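Local structure of branched-chain amino acid aminotransferase (Thermoproteus uzoniensis, 5CE8) at residues A[48-52]-A[291-295]; A[54-60]-A[302-307]; A[76-80]-A[122-126]; A[88-93]-A[127-131]. The protein probably transfers amino groups between leucine, isoleucine or valine and 2-oxoglutarate with the help of pyridoxal 5'-phosphate. All blocks are in the same frame, centred on the assembly; numbering follows the deposited sequence.

Interaction 1 of 4, residues A[48-52]-A[291-295]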
loop_
_atom_site.group_PDB
_atom_site.type_symbol
_atom_site.label_atom_id
_atom_site.label_comp_id
_atom_site.label_asym_id
_atom_site.label_seq_id
_atom_site.Cartn_x
_atom_site.Cartn_y
_atom_site.Cartn_z
ATOM N N ALA A 48 -20.405 -22.310 -27.642
ATOM C CA ALA A 48 -20.523 -23.317 -28.650
ATOM C C ALA A 48 -20.763 -22.565 -29.859
ATOM O O ALA A 48 -21.531 -21.618 -29.849
ATOM C CB ALA A 48 -21.698 -24.219 -28.377
ATOM N N TYR A 49 -20.135 -23.012 -30.935
ATOM C CA TYR A 49 -20.295 -22.367 -32.205
ATOM C C TYR A 49 -20.771 -23.353 -33.342
ATOM O O TYR A 49 -20.261 -24.455 -33.513
ATOM C CB TYR A 49 -18.973 -21.834 -32.639
ATOM C CG TYR A 49 -18.368 -20.715 -31.836
ATOM C CD1 TYR A 49 -18.568 -19.394 -32.223
ATOM C CD2 TYR A 49 -17.497 -20.965 -30.799
ATOM C CE1 TYR A 49 -17.963 -18.335 -31.571
ATOM C CE2 TYR A 49 -16.854 -19.892 -30.143
ATOM C CZ TYR A 49 -17.098 -18.601 -30.531
ATOM O OH TYR A 49 -16.467 -17.547 -29.921
ATOM N N TRP A 50 -21.711 -22.865 -34.117
ATOM C CA TRP A 50 -22.314 -23.544 -35.241
ATOM C C TRP A 50 -21.483 -23.154 -36.435
ATOM O O TRP A 50 -21.383 -22.001 -36.724
ATOM C CB TRP A 50 -23.706 -22.968 -35.493
ATOM C CG TRP A 50 -24.471 -23.685 -36.567
ATOM C CD1 TRP A 50 -25.006 -23.136 -37.726
ATOM C CD2 TRP A 50 -24.818 -25.059 -36.580
ATOM N NE1 TRP A 50 -25.666 -24.112 -38.448
ATOM C CE2 TRP A 50 -25.564 -25.300 -37.763
ATOM C CE3 TRP A 50 -24.600 -26.106 -35.707
ATOM C CZ2 TRP A 50 -26.055 -26.547 -38.087
ATOM C CZ3 TRP A 50 -25.109 -27.373 -36.020
ATOM C CH2 TRP A 50 -25.842 -27.576 -37.208
ATOM N N ASN A 51 -20.937 -24.114 -37.140
ATOM C CA ASN A 51 -20.175 -23.819 -38.333
ATOM C C ASN A 51 -20.974 -24.152 -39.602
ATOM O O ASN A 51 -20.428 -24.098 -40.661
ATOM C CB ASN A 51 -18.871 -24.600 -38.314
ATOM C CG ASN A 51 -19.081 -26.081 -38.372
ATOM O OD1 ASN A 51 -20.175 -26.565 -38.630
ATOM N ND2 ASN A 51 -18.056 -26.804 -38.132
ATOM N N GLY A 52 -22.241 -24.541 -39.488
ATOM C CA GLY A 52 -22.972 -25.011 -40.639
ATOM C C GLY A 52 -23.106 -26.521 -40.703
ATOM O O GLY A 52 -24.117 -26.994 -41.178
ATOM N N ILE A 291 -10.196 -21.167 -35.661
ATOM C CA ILE A 291 -10.078 -22.262 -34.680
ATOM C C ILE A 291 -11.441 -22.715 -34.167
ATOM O O ILE A 291 -11.728 -23.932 -34.094
ATOM C CB ILE A 291 -9.167 -21.878 -33.532
ATOM C CG1 ILE A 291 -7.703 -21.850 -34.014
ATOM C CG2 ILE A 291 -9.439 -22.689 -32.257
ATOM C CD1 ILE A 291 -6.759 -21.058 -33.084
ATOM N N VAL A 292 -12.257 -21.777 -33.753
ATOM C CA VAL A 292 -13.522 -22.151 -33.129
ATOM C C VAL A 292 -14.552 -22.764 -34.175
ATOM O O VAL A 292 -15.503 -23.514 -33.805
ATOM C CB VAL A 292 -14.078 -20.975 -32.306
ATOM C CG1 VAL A 292 -13.040 -20.559 -31.212
ATOM C CG2 VAL A 292 -14.531 -19.818 -33.150
ATOM N N LEU A 293 -14.370 -22.458 -35.463
ATOM C CA LEU A 293 -15.200 -23.056 -36.505
ATOM C C LEU A 293 -14.722 -24.407 -37.017
ATOM O O LEU A 293 -15.356 -24.975 -37.877
ATOM C CB LEU A 293 -15.365 -22.095 -37.666
ATOM C CG LEU A 293 -16.027 -20.802 -37.232
ATOM C CD1 LEU A 293 -15.953 -19.829 -38.415
ATOM C CD2 LEU A 293 -17.490 -20.980 -36.735
ATOM N N GLY A 294 -13.644 -24.946 -36.448
ATOM C CA GLY A 294 -13.080 -26.214 -36.879
ATOM C C GLY A 294 -12.195 -26.171 -38.138
ATOM O O GLY A 294 -11.921 -27.222 -38.706
ATOM N N LYS A 295 -11.759 -24.993 -38.569
ATOM C CA LYS A 295 -10.905 -24.840 -39.753
ATOM C C LYS A 295 -9.359 -24.903 -39.448
ATOM O O LYS A 295 -8.541 -24.729 -40.351
ATOM C CB LYS A 295 -11.227 -23.517 -40.403
ATOM C CG LYS A 295 -12.723 -23.256 -40.585
ATOM C CD LYS A 295 -12.958 -22.039 -41.461
ATOM C CE LYS A 295 -14.372 -22.062 -42.014
ATOM N NZ LYS A 295 -14.920 -20.678 -42.161
HETATM O O HOH W 1 -17.681 -24.577 -34.783
#
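Val292, at the C-terminal end of helix 279-292, sets one methyl squarely over a face of the Tyr49 ring. Its CG2 lies 3.8 Å from the ring centroid and only 9° off the ring normal, which identifies a centred CH-pi contact. The branch point follows: Val292 CB is 3.7 Å from Tyr49 CE2, so the valine covers the CD2/CE2 side of the ring as well as its middle. Both of these residues are buried. At the far end of the ring the hydroxyl is hydrogen-bonded to Glu263, and Tyr288 of the same helix also packs on the tyrosine.

Beside the ring a water spans the gap between the two backbones. It donates to Tyr49 O at 2.9 Å and to Val292 O at 2.6 Å, bridging two carbonyls, both acceptors, that could not bond to each other. Leu293 makes a looser van der Waals contact, its CD2 standing 4.0 Å from Trp50 O and 4.2 Å from Asn51 CB. At this partly exposed rim Asn51 ND2 donates to Leu293 O over 3.3 Å with a fairly straight N-H...O angle of 164°. The acceptor lies close to the asparagine amide plane, whereas the donor stands well above the plane of the leucine carbonyl. Asn51 OD1 meanwhile accepts from the backbone N of Glu53 and Asn54. The helix finishes in a Schellman motif, with Gly294 at positive phi. The chemistry thus divides: dispersion on the tyrosine face inside, and outside an amide and a water that bond to carbonyls where the helix and strand 41-50 end.

Interaction 2 of 4, residues A[54-60]-A[302-307]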
loop_
_atom_site.group_PDB
_atom_site.type_symbol
_atom_site.label_atom_id
_atom_site.label_comp_id
_atom_site.label_asym_id
_atom_site.label_seq_id
_atom_site.Cartn_x
_atom_site.Cartn_y
_atom_site.Cartn_z
ATOM N N ASN A 54 -22.052 -28.594 -37.762
ATOM C CA ASN A 54 -22.132 -29.137 -36.415
ATOM C C ASN A 54 -21.959 -27.988 -35.431
ATOM O O ASN A 54 -21.593 -26.888 -35.810
ATOM C CB ASN A 54 -21.089 -30.252 -36.185
ATOM C CG ASN A 54 -21.487 -31.270 -35.104
ATOM O OD1 ASN A 54 -22.231 -30.985 -34.166
ATOM N ND2 ASN A 54 -20.935 -32.450 -35.215
ATOM N N LEU A 55 -22.305 -28.269 -34.183
ATOM C CA LEU A 55 -22.175 -27.296 -33.082
ATOM C C LEU A 55 -21.051 -27.811 -32.237
ATOM O O LEU A 55 -21.175 -28.932 -31.731
ATOM C CB LEU A 55 -23.470 -27.252 -32.271
ATOM C CG LEU A 55 -23.531 -26.201 -31.134
ATOM C CD1 LEU A 55 -23.120 -24.809 -31.613
ATOM C CD2 LEU A 55 -24.914 -26.121 -30.533
ATOM N N TYR A 56 -19.958 -27.028 -32.153
ATOM C CA TYR A 56 -18.719 -27.375 -31.362
ATOM C C TYR A 56 -18.608 -26.510 -30.099
ATOM O O TYR A 56 -18.637 -25.263 -30.134
ATOM C CB TYR A 56 -17.430 -27.274 -32.214
ATOM C CG TYR A 56 -17.465 -28.321 -33.350
ATOM C CD1 TYR A 56 -17.219 -29.634 -33.093
ATOM C CD2 TYR A 56 -17.831 -27.966 -34.646
ATOM C CE1 TYR A 56 -17.269 -30.600 -34.086
ATOM C CE2 TYR A 56 -17.896 -28.926 -35.669
ATOM C CZ TYR A 56 -17.659 -30.262 -35.356
ATOM O OH TYR A 56 -17.730 -31.244 -36.306
ATOM N N VAL A 57 -18.522 -27.201 -28.969
ATOM C CA VAL A 57 -18.310 -26.536 -27.702
ATOM C C VAL A 57 -16.787 -26.312 -27.533
ATOM O O VAL A 57 -16.005 -27.225 -27.778
ATOM C CB VAL A 57 -18.782 -27.345 -26.513
ATOM C CG1 VAL A 57 -18.813 -26.441 -25.295
ATOM C CG2 VAL A 57 -20.159 -28.032 -26.657
ATOM N N PHE A 58 -16.395 -25.080 -27.245
ATOM C CA PHE A 58 -14.988 -24.703 -27.331
ATOM C C PHE A 58 -14.407 -24.853 -25.993
ATOM O O PHE A 58 -14.912 -24.208 -25.023
ATOM C CB PHE A 58 -14.778 -23.303 -27.782
ATOM C CG PHE A 58 -13.320 -22.985 -27.987
ATOM C CD1 PHE A 58 -12.565 -23.639 -29.015
ATOM C CD2 PHE A 58 -12.687 -22.094 -27.181
ATOM C CE1 PHE A 58 -11.211 -23.414 -29.146
ATOM C CE2 PHE A 58 -11.371 -21.775 -27.366
ATOM C CZ PHE A 58 -10.619 -22.406 -28.374
ATOM N N ARG A 59 -13.369 -25.685 -25.919
ATOM C CA ARG A 59 -12.570 -26.064 -24.721
ATOM C C ARG A 59 -13.379 -26.428 -23.497
ATOM O O ARG A 59 -13.147 -25.947 -22.337
ATOM C CB ARG A 59 -11.427 -25.108 -24.409
ATOM C CG ARG A 59 -10.545 -24.891 -25.605
ATOM C CD ARG A 59 -9.409 -23.864 -25.331
ATOM N NE ARG A 59 -8.489 -24.392 -24.348
ATOM C CZ ARG A 59 -7.222 -23.988 -24.188
ATOM N NH1 ARG A 59 -6.673 -23.015 -24.892
ATOM N NH2 ARG A 59 -6.452 -24.616 -23.363
ATOM N N LEU A 60 -14.317 -27.349 -23.741
ATOM C CA LEU A 60 -15.253 -27.732 -22.650
ATOM C C LEU A 60 -14.629 -28.232 -21.404
ATOM O O LEU A 60 -14.887 -27.731 -20.302
ATOM C CB LEU A 60 -16.183 -28.787 -23.184
ATOM C CG LEU A 60 -17.312 -29.342 -22.331
ATOM C CD1 LEU A 60 -18.069 -28.195 -21.665
ATOM C CD2 LEU A 60 -18.176 -30.279 -23.194
ATOM N N TRP A 302 -9.760 -29.233 -29.206
ATOM C CA TRP A 302 -10.462 -28.274 -28.357
ATOM C C TRP A 302 -11.952 -28.166 -28.652
ATOM O O TRP A 302 -12.678 -27.453 -27.923
ATOM C CB TRP A 302 -9.907 -26.846 -28.575
ATOM C CG TRP A 302 -8.601 -26.657 -27.948
ATOM C CD1 TRP A 302 -8.023 -27.406 -26.935
ATOM C CD2 TRP A 302 -7.725 -25.586 -28.184
ATOM N NE1 TRP A 302 -6.771 -26.878 -26.628
ATOM C CE2 TRP A 302 -6.586 -25.753 -27.366
ATOM C CE3 TRP A 302 -7.771 -24.506 -29.018
ATOM C CZ2 TRP A 302 -5.514 -24.845 -27.377
ATOM C CZ3 TRP A 302 -6.670 -23.614 -29.056
ATOM C CH2 TRP A 302 -5.582 -23.792 -28.250
ATOM N N LEU A 303 -12.406 -28.848 -29.692
ATOM C CA LEU A 303 -13.753 -28.703 -30.159
ATOM C C LEU A 303 -14.585 -29.928 -29.888
ATOM O O LEU A 303 -14.274 -30.972 -30.413
ATOM C CB LEU A 303 -13.693 -28.486 -31.648
ATOM C CG LEU A 303 -13.755 -27.004 -32.020
ATOM C CD1 LEU A 303 -12.473 -26.295 -31.593
ATOM C CD2 LEU A 303 -13.981 -26.904 -33.509
ATOM N N THR A 304 -15.665 -29.803 -29.088
ATOM C CA THR A 304 -16.458 -30.943 -28.651
ATOM C C THR A 304 -17.705 -30.991 -29.469
ATOM O O THR A 304 -18.502 -30.059 -29.345
ATOM C CB THR A 304 -16.881 -30.858 -27.177
ATOM O OG1 THR A 304 -15.712 -30.971 -26.375
ATOM C CG2 THR A 304 -17.817 -32.036 -26.832
ATOM N N PRO A 305 -17.890 -32.048 -30.312
ATOM C CA PRO A 305 -19.088 -32.033 -31.142
ATOM C C PRO A 305 -20.295 -32.368 -30.307
ATOM O O PRO A 305 -20.230 -33.278 -29.464
ATOM C CB PRO A 305 -18.853 -33.161 -32.175
ATOM C CG PRO A 305 -17.811 -34.020 -31.623
ATOM C CD PRO A 305 -16.971 -33.140 -30.717
ATOM N N VAL A 306 -21.378 -31.661 -30.571
ATOM C CA VAL A 306 -22.650 -31.883 -29.885
ATOM C C VAL A 306 -23.515 -33.011 -30.560
ATOM O O VAL A 306 -24.292 -33.749 -29.886
ATOM C CB VAL A 306 -23.427 -30.526 -29.930
ATOM C CG1 VAL A 306 -24.925 -30.650 -29.729
ATOM C CG2 VAL A 306 -22.839 -29.621 -28.873
ATOM N N TYR A 307 -23.412 -33.115 -31.888
ATOM C CA TYR A 307 -24.278 -34.029 -32.677
ATOM C C TYR A 307 -23.492 -35.093 -33.454
ATOM O O TYR A 307 -22.291 -34.938 -33.637
ATOM C CB TYR A 307 -25.153 -33.176 -33.600
ATOM C CG TYR A 307 -26.079 -32.230 -32.843
ATOM C CD1 TYR A 307 -27.151 -32.728 -32.104
ATOM C CD2 TYR A 307 -25.871 -30.839 -32.863
ATOM C CE1 TYR A 307 -28.011 -31.874 -31.423
ATOM C CE2 TYR A 307 -26.715 -29.976 -32.181
ATOM C CZ TYR A 307 -27.788 -30.503 -31.439
ATOM O OH TYR A 307 -28.643 -29.653 -30.737
HETATM O O HOH W 2 -14.111 -28.816 -25.945
#
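Trp302 offers a broad flat surface, and Arg59 lies down on it. The guanidinium is nearly parallel to the indole, with planes 11° apart and centres separated by 4.1 Å, while Arg59 CD sits over the five-membered ring at 3.8 Å from its centroid. A bend at chi3 (66°) lets methylene and guanidinium share one face. Phe58 comes alongside the tryptophan with its plane almost perpendicular, its CZ 3.6 Å from Trp302 CE3.

Leu303 is the bump between two aromatic rings. Its CD1 meets the Phe58 ring in plane, at the edge, whereas its CD2 rests 3.7 Å from Tyr56 CB. Pro305 packs along the CD1-CE1 side of Tyr56, its CB 3.6 Å from Tyr56 CE1. On the other face of the sheet Val306 CG2 nestles against Val57 CG2 at 3.8 Å, and Thr304 and Leu60 continue that layer.

The backbones pair antiparallel: Val57 and Thr304 form a hydrogen-bonded pair flanked by the non-hydrogen-bonded pairs Tyr56-Pro305 and Phe58-Leu303. At the C-terminus Asn54 ND2 donates to Tyr307 O at 3.2 Å. Strand 303-305 is the outermost strand of this sheet within the chain, next to 55-58. Arg59 is also salt-bridged to Asp62 and Glu226, so its charge is probably balanced by carboxylates while the indole adds a cation-pi contribution, all beside the cofactor-binding residues His63 and Ile223.

Interaction 3 of 4, residues A[76-80]-A[122-126]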
loop_
_atom_site.group_PDB
_atom_site.type_symbol
_atom_site.label_atom_id
_atom_site.label_comp_id
_atom_site.label_asym_id
_atom_site.label_seq_id
_atom_site.Cartn_x
_atom_site.Cartn_y
_atom_site.Cartn_z
ATOM N N LEU A 76 -15.579 -24.736 -1.867
ATOM C CA LEU A 76 -16.923 -25.202 -2.239
ATOM C C LEU A 76 -16.835 -26.682 -2.705
ATOM O O LEU A 76 -15.886 -27.040 -3.401
ATOM C CB LEU A 76 -17.351 -24.289 -3.378
ATOM C CG LEU A 76 -18.712 -24.593 -3.926
ATOM C CD1 LEU A 76 -19.754 -24.378 -2.827
ATOM C CD2 LEU A 76 -18.958 -23.754 -5.116
ATOM N N ASP A 77 -17.730 -27.581 -2.263
ATOM C CA ASP A 77 -17.549 -29.000 -2.504
ATOM C C ASP A 77 -18.467 -29.308 -3.700
ATOM O O ASP A 77 -19.694 -29.318 -3.575
ATOM C CB ASP A 77 -17.885 -29.798 -1.229
ATOM C CG ASP A 77 -17.981 -31.317 -1.447
ATOM O OD1 ASP A 77 -17.426 -31.880 -2.393
ATOM O OD2 ASP A 77 -18.667 -31.954 -0.629
ATOM N N VAL A 78 -17.854 -29.544 -4.858
ATOM C CA VAL A 78 -18.615 -29.835 -6.088
ATOM C C VAL A 78 -18.622 -31.346 -6.301
ATOM O O VAL A 78 -17.606 -31.929 -6.601
ATOM C CB VAL A 78 -18.036 -29.070 -7.274
ATOM C CG1 VAL A 78 -18.760 -29.447 -8.563
ATOM C CG2 VAL A 78 -18.171 -27.577 -7.029
ATOM N N PRO A 79 -19.787 -32.009 -6.162
ATOM C CA PRO A 79 -19.739 -33.463 -6.206
ATOM C C PRO A 79 -19.773 -34.069 -7.599
ATOM O O PRO A 79 -20.372 -35.097 -7.791
ATOM C CB PRO A 79 -20.995 -33.854 -5.405
ATOM C CG PRO A 79 -21.953 -32.739 -5.655
ATOM C CD PRO A 79 -21.117 -31.506 -5.776
ATOM N N TYR A 80 -19.171 -33.433 -8.570
ATOM C CA TYR A 80 -19.139 -33.923 -9.938
ATOM C C TYR A 80 -17.767 -33.790 -10.505
ATOM O O TYR A 80 -17.053 -32.826 -10.217
ATOM C CB TYR A 80 -20.044 -33.087 -10.798
ATOM C CG TYR A 80 -21.499 -33.233 -10.486
ATOM C CD1 TYR A 80 -22.206 -34.380 -10.894
ATOM C CD2 TYR A 80 -22.185 -32.251 -9.749
ATOM C CE1 TYR A 80 -23.567 -34.497 -10.618
ATOM C CE2 TYR A 80 -23.520 -32.378 -9.464
ATOM C CZ TYR A 80 -24.219 -33.490 -9.900
ATOM O OH TYR A 80 -25.570 -33.632 -9.589
ATOM N N LEU A 122 -20.852 -28.375 3.411
ATOM C CA LEU A 122 -22.048 -28.323 2.586
ATOM C C LEU A 122 -21.701 -28.805 1.218
ATOM O O LEU A 122 -20.541 -28.788 0.800
ATOM C CB LEU A 122 -22.635 -26.907 2.497
ATOM C CG LEU A 122 -23.099 -26.314 3.785
ATOM C CD1 LEU A 122 -23.320 -24.818 3.661
ATOM C CD2 LEU A 122 -24.348 -27.053 4.252
ATOM N N GLN A 123 -22.705 -29.243 0.486
ATOM C CA GLN A 123 -22.392 -29.850 -0.777
ATOM C C GLN A 123 -23.026 -28.976 -1.875
ATOM O O GLN A 123 -24.126 -28.578 -1.760
ATOM C CB GLN A 123 -22.849 -31.268 -0.718
ATOM C CG GLN A 123 -22.786 -31.942 -2.053
ATOM C CD GLN A 123 -22.454 -33.392 -1.903
ATOM O OE1 GLN A 123 -21.399 -33.719 -1.360
ATOM N NE2 GLN A 123 -23.325 -34.274 -2.403
ATOM N N ALA A 124 -22.289 -28.580 -2.882
ATOM C CA ALA A 124 -22.875 -27.695 -3.915
ATOM C C ALA A 124 -23.853 -28.385 -4.825
ATOM O O ALA A 124 -23.719 -29.599 -5.058
ATOM C CB ALA A 124 -21.756 -27.143 -4.809
ATOM N N SER A 125 -24.753 -27.583 -5.418
ATOM C CA SER A 125 -25.496 -27.979 -6.615
ATOM C C SER A 125 -24.828 -27.369 -7.845
ATOM O O SER A 125 -24.134 -26.354 -7.735
ATOM C CB SER A 125 -26.938 -27.520 -6.538
ATOM O OG SER A 125 -27.688 -28.223 -5.576
ATOM N N VAL A 126 -25.030 -27.980 -9.011
ATOM C CA VAL A 126 -24.590 -27.417 -10.255
ATOM C C VAL A 126 -25.786 -27.266 -11.200
ATOM O O VAL A 126 -26.590 -28.138 -11.350
ATOM C CB VAL A 126 -23.454 -28.146 -10.917
ATOM C CG1 VAL A 126 -23.102 -27.460 -12.253
ATOM C CG2 VAL A 126 -22.225 -28.166 -10.005
HETATM O O HOH W 3 -19.673 -26.687 -0.432
#
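Ala124 meets the loop 76-80 through both its backbone and its methyl group. A backbone bond runs from Ala124 N to Asp77 O, 2.8 Å long with an N-H...O angle of 164°; the donor approaches nearly head-on to the carbonyl. The amide of the same Asp77 is joined through a water to Leu122 O, two residues before Ala124, the water accepting from Asp77 N at 2.8 Å and donating to Leu122 O at 2.6 Å. The two links lie next to each other, so direct and water-mediated bonding together tie the loop to the residues leading into strand 125-132.

The apolar contacts lie mainly around and beyond Ala124. Its CB fits beside Leu76, with CD1 of that leucine 3.9 Å away, and Val78 reaches the same methyl more distantly. Farther on, Val126 CG2 is shared by two neighbours: Val78 CG1 at 4.0 Å, the two valines crossing at about a right angle, and Tyr80 CD2 at 4.1 Å. Val126 presents this methyl with CG2 anti to its carbonyl carbon, while Tyr80 runs past it in the opposite direction. The tyrosine ring also meets Trp16 edge-to-face, and Leu85 of helix 82-95 touches both Tyr80 and Val126.

On the exposed side Pro79 packs on the Gln123 side chain, CG to CG 3.8 Å, and sets its CD 3.3 Å from Ala124 O.

Chemically, the connection between helices 60-74 and 82-95 is held by one direct backbone bond and one water bridge, while aliphatic groups and the Tyr80 ring supply the inward packing against the sheet.

Interaction 4 of 4, residues A[88-93]-A[127-131]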
loop_
_atom_site.group_PDB
_atom_site.type_symbol
_atom_site.label_atom_id
_atom_site.label_comp_id
_atom_site.label_asym_id
_atom_site.label_seq_id
_atom_site.Cartn_x
_atom_site.Cartn_y
_atom_site.Cartn_z
ATOM N N ALA A 88 -22.840 -33.472 -19.217
ATOM C CA ALA A 88 -24.046 -32.750 -18.848
ATOM C C ALA A 88 -24.267 -31.556 -19.730
ATOM O O ALA A 88 -25.381 -31.299 -20.134
ATOM C CB ALA A 88 -24.021 -32.283 -17.394
ATOM N N VAL A 89 -23.218 -30.827 -20.067
ATOM C CA VAL A 89 -23.385 -29.798 -21.101
ATOM C C VAL A 89 -23.923 -30.298 -22.424
ATOM O O VAL A 89 -24.824 -29.690 -23.033
ATOM C CB VAL A 89 -22.060 -29.077 -21.433
ATOM C CG1 VAL A 89 -22.210 -28.264 -22.672
ATOM C CG2 VAL A 89 -21.596 -28.177 -20.287
ATOM N N VAL A 90 -23.243 -31.314 -22.949
ATOM C CA VAL A 90 -23.585 -31.901 -24.228
ATOM C C VAL A 90 -25.054 -32.369 -24.296
ATOM O O VAL A 90 -25.730 -32.100 -25.324
ATOM C CB VAL A 90 -22.548 -32.999 -24.627
ATOM C CG1 VAL A 90 -23.103 -34.000 -25.612
ATOM C CG2 VAL A 90 -21.315 -32.333 -25.160
ATOM N N GLU A 91 -25.569 -32.918 -23.196
ATOM C CA GLU A 91 -26.979 -33.290 -23.090
ATOM C C GLU A 91 -27.879 -32.133 -22.990
ATOM O O GLU A 91 -28.952 -32.192 -23.535
ATOM C CB GLU A 91 -27.227 -34.170 -21.880
ATOM C CG GLU A 91 -26.565 -35.545 -21.997
ATOM C CD GLU A 91 -26.148 -36.097 -20.638
ATOM O OE1 GLU A 91 -26.604 -35.532 -19.630
ATOM O OE2 GLU A 91 -25.355 -37.077 -20.547
ATOM N N THR A 92 -27.484 -31.063 -22.304
ATOM C CA THR A 92 -28.355 -29.865 -22.248
ATOM C C THR A 92 -28.530 -29.208 -23.617
ATOM O O THR A 92 -29.665 -28.781 -24.003
ATOM C CB THR A 92 -27.793 -28.811 -21.270
ATOM O OG1 THR A 92 -27.523 -29.477 -20.059
ATOM C CG2 THR A 92 -28.748 -27.641 -21.021
ATOM N N VAL A 93 -27.419 -29.105 -24.350
ATOM C CA VAL A 93 -27.517 -28.594 -25.682
ATOM C C VAL A 93 -28.456 -29.501 -26.513
ATOM O O VAL A 93 -29.405 -28.992 -27.185
ATOM C CB VAL A 93 -26.116 -28.387 -26.306
ATOM C CG1 VAL A 93 -26.239 -27.826 -27.672
ATOM C CG2 VAL A 93 -25.231 -27.446 -25.422
ATOM N N ALA A 127 -25.971 -26.084 -11.734
ATOM C CA ALA A 127 -26.956 -25.869 -12.828
ATOM C C ALA A 127 -26.196 -25.403 -14.037
ATOM O O ALA A 127 -25.159 -24.628 -13.919
ATOM C CB ALA A 127 -27.991 -24.845 -12.421
ATOM N N ILE A 128 -26.675 -25.839 -15.185
ATOM C CA ILE A 128 -26.055 -25.559 -16.474
ATOM C C ILE A 128 -27.117 -25.237 -17.459
ATOM O O ILE A 128 -27.978 -26.066 -17.817
ATOM C CB ILE A 128 -25.282 -26.687 -17.103
ATOM C CG1 ILE A 128 -24.080 -27.068 -16.313
ATOM C CG2 ILE A 128 -24.852 -26.328 -18.544
ATOM C CD1 ILE A 128 -23.632 -28.500 -16.554
ATOM N N ALA A 129 -27.023 -24.009 -17.901
ATOM C CA ALA A 129 -27.897 -23.421 -18.908
ATOM C C ALA A 129 -27.112 -23.085 -20.146
ATOM O O ALA A 129 -25.936 -22.598 -20.060
ATOM C CB ALA A 129 -28.491 -22.156 -18.379
ATOM N N ALA A 130 -27.803 -23.299 -21.268
ATOM C CA ALA A 130 -27.328 -23.040 -22.631
ATOM C C ALA A 130 -28.270 -22.069 -23.319
ATOM O O ALA A 130 -29.444 -22.372 -23.443
ATOM C CB ALA A 130 -27.274 -24.341 -23.397
ATOM N N ILE A 131 -27.773 -20.902 -23.734
ATOM C CA ILE A 131 -28.582 -19.885 -24.249
ATOM C C ILE A 131 -28.082 -19.334 -25.608
ATOM O O ILE A 131 -26.873 -19.127 -25.809
ATOM C CB ILE A 131 -28.776 -18.783 -23.130
ATOM C CG1 ILE A 131 -28.141 -17.438 -23.468
ATOM C CG2 ILE A 131 -28.306 -19.284 -21.749
ATOM C CD1 ILE A 131 -28.497 -16.329 -22.486
#
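Ile128 is the first residue of 127-131 to reach helix 82-95, and it does so with two branches. Its CD1 lies 3.9 Å from Ala88 CB, while its CG2 meets Val89 CG2 at 4.1 Å, the isoleucine and valine crossing at about a right angle. With CG1 anti to the carbonyl carbon (chi1 -65°) and CG2 anti to the backbone N, the two arms diverge to separate helix residues. The Ile128 carbonyl is also approached by Thr92, whose CG2 is 3.7 Å from Ile128 O.

Ala129 points its CB the other way, where it packs on Leu32 of the second subunit. Ala130 turns back to the helix: its CB is 4.2 Å from Val93 CG2, and the Thr92 methyl is nearby at 4.3 Å. The axes of segments 88-93 and 127-131 come within 8.3 Å and run at 44°.

Thr92 keeps its hydroxyl for the helix, OG1 donating to Ala88 O at 2.8 Å, while Thr92 N reaches the same oxygen from the opposite face of its plane. With that hydroxyl bonded within the helix, what remains across the contact is dispersion between buried methyls, as expected of a helix lying on a sheet.

Overall arrangement
All four contacts reach one antiparallel sheet, which contains strands 41-50, 55-58, 125-132 and 303-305. Interactions 1 and 2 are neighbours, centres about 8 Å apart, joined where Tyr49 N meets Tyr56 O at 2.8 Å in a probable hydrogen bond; along the chain their segments alternate, as do those of interactions 3 and 4. The centres of interactions 2 and 4 are about 12 Å apart, and Val93 CG1 touches Leu55 CD2 at 3.6 Å. Interaction 3 sits farther off, about 32 Å between centres from interaction 1, yet shares strand 125-132 with interaction 4. Interactions 3 and 4 are nested within the long loops closed by interactions 1 and 2, so the chain's C-terminal end returns to complete the sheet begun near its N-terminus.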